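Local coordinates for protein RsfP (Uncultured bacterium, PDB 4GLJ) that probably cleaves methylthioadenosine with phosphate, as a methylthioadenosine phosphorylase of the purine nucleoside phosphorylase type, and also binds the dye rhodamine B, at residues A[108-114]-A[216-222]. Numbering follows the deposited sequence. Where two conformers were deposited one is given.
Sequences PLDMVIP and TLALVTD. With RHB (N-[9-(2-carboxyphenyl)-6-(diethylamino)-3H-xanthen-3-ylidene]-N-ethylethanaminium), chain C.
Met111 lays its thioether beside Leu219, the two side chains pointing the same way with SD 3.9 Å from Leu219 CD2. Extended beyond CG (chi2 -172°), the flexible methionine also reaches Leu217, whose CD1 meets Ile113 CD1 at a tight 3.3 Å. On the face opposite Met111 and Leu219 lie Val112 and Ala218, the small alanine leaving room for the branched valine beside it. Val112 CG2 also meets Val220 CG2 (3.7 Å), Val220 pointing toward the partner strand. Val112 and Ala218 form an antiparallel hydrogen-bonded pair, and Val220 N gives to Asp110 O (2.9 Å). Leu109 N reaches Val220 O at 2.8 Å, an oxygen that Asn245 ND2 also holds. The Pro114 ring crosses Thr216 at about a right angle, and a water links Pro114 O to Thr216 N. In the loop leading into strand 111-119, Pro108 CG touches Asp222 CA at 3.6 Å. An alanine in place of Asp222 would remove its carboxylate and is likely to leave the Pro108 ring less covered where OD1 lies near CG. This antiparallel pairing belongs to the central mixed sheet of a phosphorylase-superfamily subunit, where strand 213-221 runs between strands 92-101 and 111-119 and leads to Thr221 and Asp222 of the rhodamine B pocket; helix 145-157 covers Met111 and Ile113, and helix 237-263 lies against Met111, Thr221 and Asp222.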
loop_
_atom_site.group_PDB
_atom_site.type_symbol
_atom_site.label_atom_id
_atom_site.label_comp_id
_atom_site.label_asym_id
_atom_site.label_seq_id
_atom_site.Cartn_x
_atom_site.Cartn_y
_atom_site.Cartn_z
ATOM N N PRO A 108 20.114 17.600 -11.023
ATOM C CA PRO A 108 20.569 16.522 -11.940
ATOM C C PRO A 108 22.093 16.454 -12.048
ATOM O O PRO A 108 22.764 17.486 -12.134
ATOM C CB PRO A 108 19.936 16.901 -13.270
ATOM C CG PRO A 108 18.658 17.597 -12.835
ATOM C CD PRO A 108 19.001 18.387 -11.595
ATOM N N LEU A 109 22.607 15.230 -12.046
ATOM C CA LEU A 109 24.036 14.907 -11.970
ATOM C C LEU A 109 24.651 15.016 -10.568
ATOM O O LEU A 109 25.794 14.612 -10.364
ATOM C CB LEU A 109 24.885 15.722 -12.972
ATOM C CG LEU A 109 24.467 15.779 -14.431
ATOM C CD1 LEU A 109 25.596 16.527 -15.095
ATOM C CD2 LEU A 109 24.248 14.435 -15.081
ATOM N N ASP A 110 23.908 15.522 -9.585
ATOM C CA ASP A 110 24.389 15.393 -8.224
ATOM C C ASP A 110 24.238 13.933 -7.813
ATOM O O ASP A 110 23.397 13.147 -8.392
ATOM C CB ASP A 110 23.591 16.225 -7.245
ATOM C CG ASP A 110 23.890 17.722 -7.327
ATOM O OD1 ASP A 110 24.837 18.158 -8.052
ATOM O OD2 ASP A 110 23.096 18.467 -6.658
ATOM N N MET A 111 25.021 13.560 -6.800
ATOM C CA MET A 111 24.741 12.309 -6.067
ATOM C C MET A 111 24.301 12.603 -4.659
ATOM O O MET A 111 24.577 13.693 -4.123
ATOM C CB MET A 111 25.947 11.384 -6.086
ATOM C CG MET A 111 26.546 11.261 -7.504
ATOM S SD MET A 111 27.826 9.985 -7.551
ATOM C CE MET A 111 28.488 10.186 -9.204
ATOM N N VAL A 112 23.599 11.628 -4.094
ATOM C CA VAL A 112 22.985 11.747 -2.818
ATOM C C VAL A 112 23.252 10.418 -2.106
ATOM O O VAL A 112 23.075 9.315 -2.656
ATOM C CB VAL A 112 21.458 12.012 -2.938
ATOM C CG1 VAL A 112 20.844 12.097 -1.546
ATOM C CG2 VAL A 112 21.218 13.364 -3.647
ATOM N N ILE A 113 23.695 10.532 -0.865
ATOM C CA ILE A 113 23.883 9.323 -0.031
ATOM C C ILE A 113 22.835 9.394 1.102
ATOM O O ILE A 113 23.052 10.028 2.140
ATOM C CB ILE A 113 25.321 9.280 0.638
ATOM C CG1 ILE A 113 26.409 9.576 -0.404
ATOM C CG2 ILE A 113 25.557 7.946 1.378
ATOM C CD1 ILE A 113 26.337 8.654 -1.570
ATOM N N PRO A 114 21.698 8.790 0.892
ATOM C CA PRO A 114 20.628 8.985 1.915
ATOM C C PRO A 114 20.956 8.255 3.209
ATOM O O PRO A 114 21.799 7.316 3.223
ATOM C CB PRO A 114 19.396 8.357 1.226
ATOM C CG PRO A 114 19.991 7.355 0.253
ATOM C CD PRO A 114 21.213 8.088 -0.298
ATOM N N THR A 216 23.215 3.195 -0.033
ATOM C CA THR A 216 22.766 3.556 -1.404
ATOM C C THR A 216 23.606 4.746 -1.893
ATOM O O THR A 216 23.815 5.691 -1.158
ATOM C CB THR A 216 21.272 3.949 -1.382
ATOM O OG1 THR A 216 20.502 2.740 -1.082
ATOM C CG2 THR A 216 20.818 4.456 -2.778
ATOM N N LEU A 217 24.106 4.619 -3.104
ATOM C CA LEU A 217 24.630 5.771 -3.829
ATOM C C LEU A 217 23.539 6.189 -4.889
ATOM O O LEU A 217 23.335 5.493 -5.885
ATOM C CB LEU A 217 25.940 5.369 -4.537
ATOM C CG LEU A 217 26.582 6.412 -5.475
ATOM C CD1 LEU A 217 27.007 7.605 -4.636
ATOM C CD2 LEU A 217 27.789 5.833 -6.211
ATOM N N ALA A 218 22.823 7.290 -4.616
ATOM C CA ALA A 218 21.716 7.729 -5.487
ATOM C C ALA A 218 22.244 8.745 -6.502
ATOM O O ALA A 218 23.013 9.645 -6.147
ATOM C CB ALA A 218 20.595 8.302 -4.649
ATOM N N LEU A 219 21.812 8.589 -7.734
ATOM C CA LEU A 219 22.221 9.434 -8.830
ATOM C C LEU A 219 20.990 10.233 -9.278
ATOM O O LEU A 219 20.020 9.679 -9.748
ATOM C CB LEU A 219 22.673 8.550 -10.004
ATOM C CG LEU A 219 23.600 7.370 -9.647
ATOM C CD1 LEU A 219 24.018 6.645 -10.926
ATOM C CD2 LEU A 219 24.815 7.902 -8.897
ATOM N N VAL A 220 21.059 11.526 -9.087
ATOM C CA VAL A 220 19.971 12.413 -9.437
ATOM C C VAL A 220 19.866 12.576 -10.929
ATOM O O VAL A 220 20.773 13.092 -11.632
ATOM C CB VAL A 220 20.074 13.787 -8.704
ATOM C CG1 VAL A 220 18.860 14.610 -9.092
ATOM C CG2 VAL A 220 20.182 13.593 -7.160
ATOM N N THR A 221 18.742 12.130 -11.456
ATOM C CA THR A 221 18.587 12.161 -12.900
ATOM C C THR A 221 17.664 13.277 -13.344
ATOM O O THR A 221 17.664 13.678 -14.530
ATOM C CB THR A 221 18.114 10.837 -13.503
ATOM O OG1 THR A 221 16.980 10.366 -12.766
ATOM C CG2 THR A 221 19.238 9.799 -13.467
ATOM N N ASP A 222 16.908 13.827 -12.425
ATOM C CA ASP A 222 16.108 14.995 -12.781
ATOM C C ASP A 222 15.261 15.381 -11.560
ATOM O O ASP A 222 15.305 14.725 -10.544
ATOM C CB ASP A 222 15.249 14.755 -14.064
ATOM C CG ASP A 222 14.820 16.082 -14.776
ATOM O OD1 ASP A 222 15.087 17.191 -14.228
ATOM O OD2 ASP A 222 14.190 16.026 -15.878
HETATM O O2 RHB C . 13.901 13.027 -15.106
HETATM C C26 RHB C . 14.465 12.675 -16.167
HETATM C C19 RHB C . 14.650 11.193 -16.348
HETATM C C14 RHB C . 13.954 10.351 -15.519
HETATM C C15 RHB C . 14.093 8.975 -15.652
HETATM C C16 RHB C . 14.958 8.424 -16.591
HETATM C C17 RHB C . 15.681 9.270 -17.422
HETATM C C18 RHB C . 15.524 10.646 -17.287
HETATM C C9 RHB C . 12.987 10.887 -14.531
HETATM C C8 RHB C . 12.108 12.019 -14.892
HETATM C C13 RHB C . 12.261 12.583 -16.151
HETATM C C12 RHB C . 11.478 13.662 -16.523
HETATM C C11 RHB C . 10.528 14.181 -15.650
HETATM N N1 RHB C . 9.771 15.285 -16.132
HETATM C C35 RHB C . 9.075 14.930 -17.387
HETATM C C36 RHB C . 9.745 15.550 -18.600
HETATM C C22 RHB C . 8.777 15.794 -15.160
HETATM C C23 RHB C . 7.465 16.120 -15.854
HETATM C C10 RHB C . 10.374 13.603 -14.370
HETATM C C7 RHB C . 11.165 12.499 -13.974
HETATM O O1 RHB C . 11.053 11.900 -12.707
HETATM C C1 RHB C . 11.846 10.812 -12.316
HETATM C C2 RHB C . 12.811 10.280 -13.194
HETATM C C6 RHB C . 11.723 10.206 -11.053
HETATM C C5 RHB C . 12.569 9.119 -10.756
HETATM C C4 RHB C . 13.519 8.619 -11.627
HETATM C C3 RHB C . 13.637 9.206 -12.865
HETATM N N2 RHB C . 12.447 8.438 -9.562
HETATM C C24 RHB C . 11.017 8.527 -9.359
HETATM C C25 RHB C . 10.545 7.138 -9.042
HETATM C C33 RHB C . 12.606 7.018 -9.884
HETATM C C34 RHB C . 14.029 6.701 -10.321
HETATM O O3 RHB C . 14.881 13.518 -17.011
HETATM O O HOH W 1 23.142 5.478 1.561
#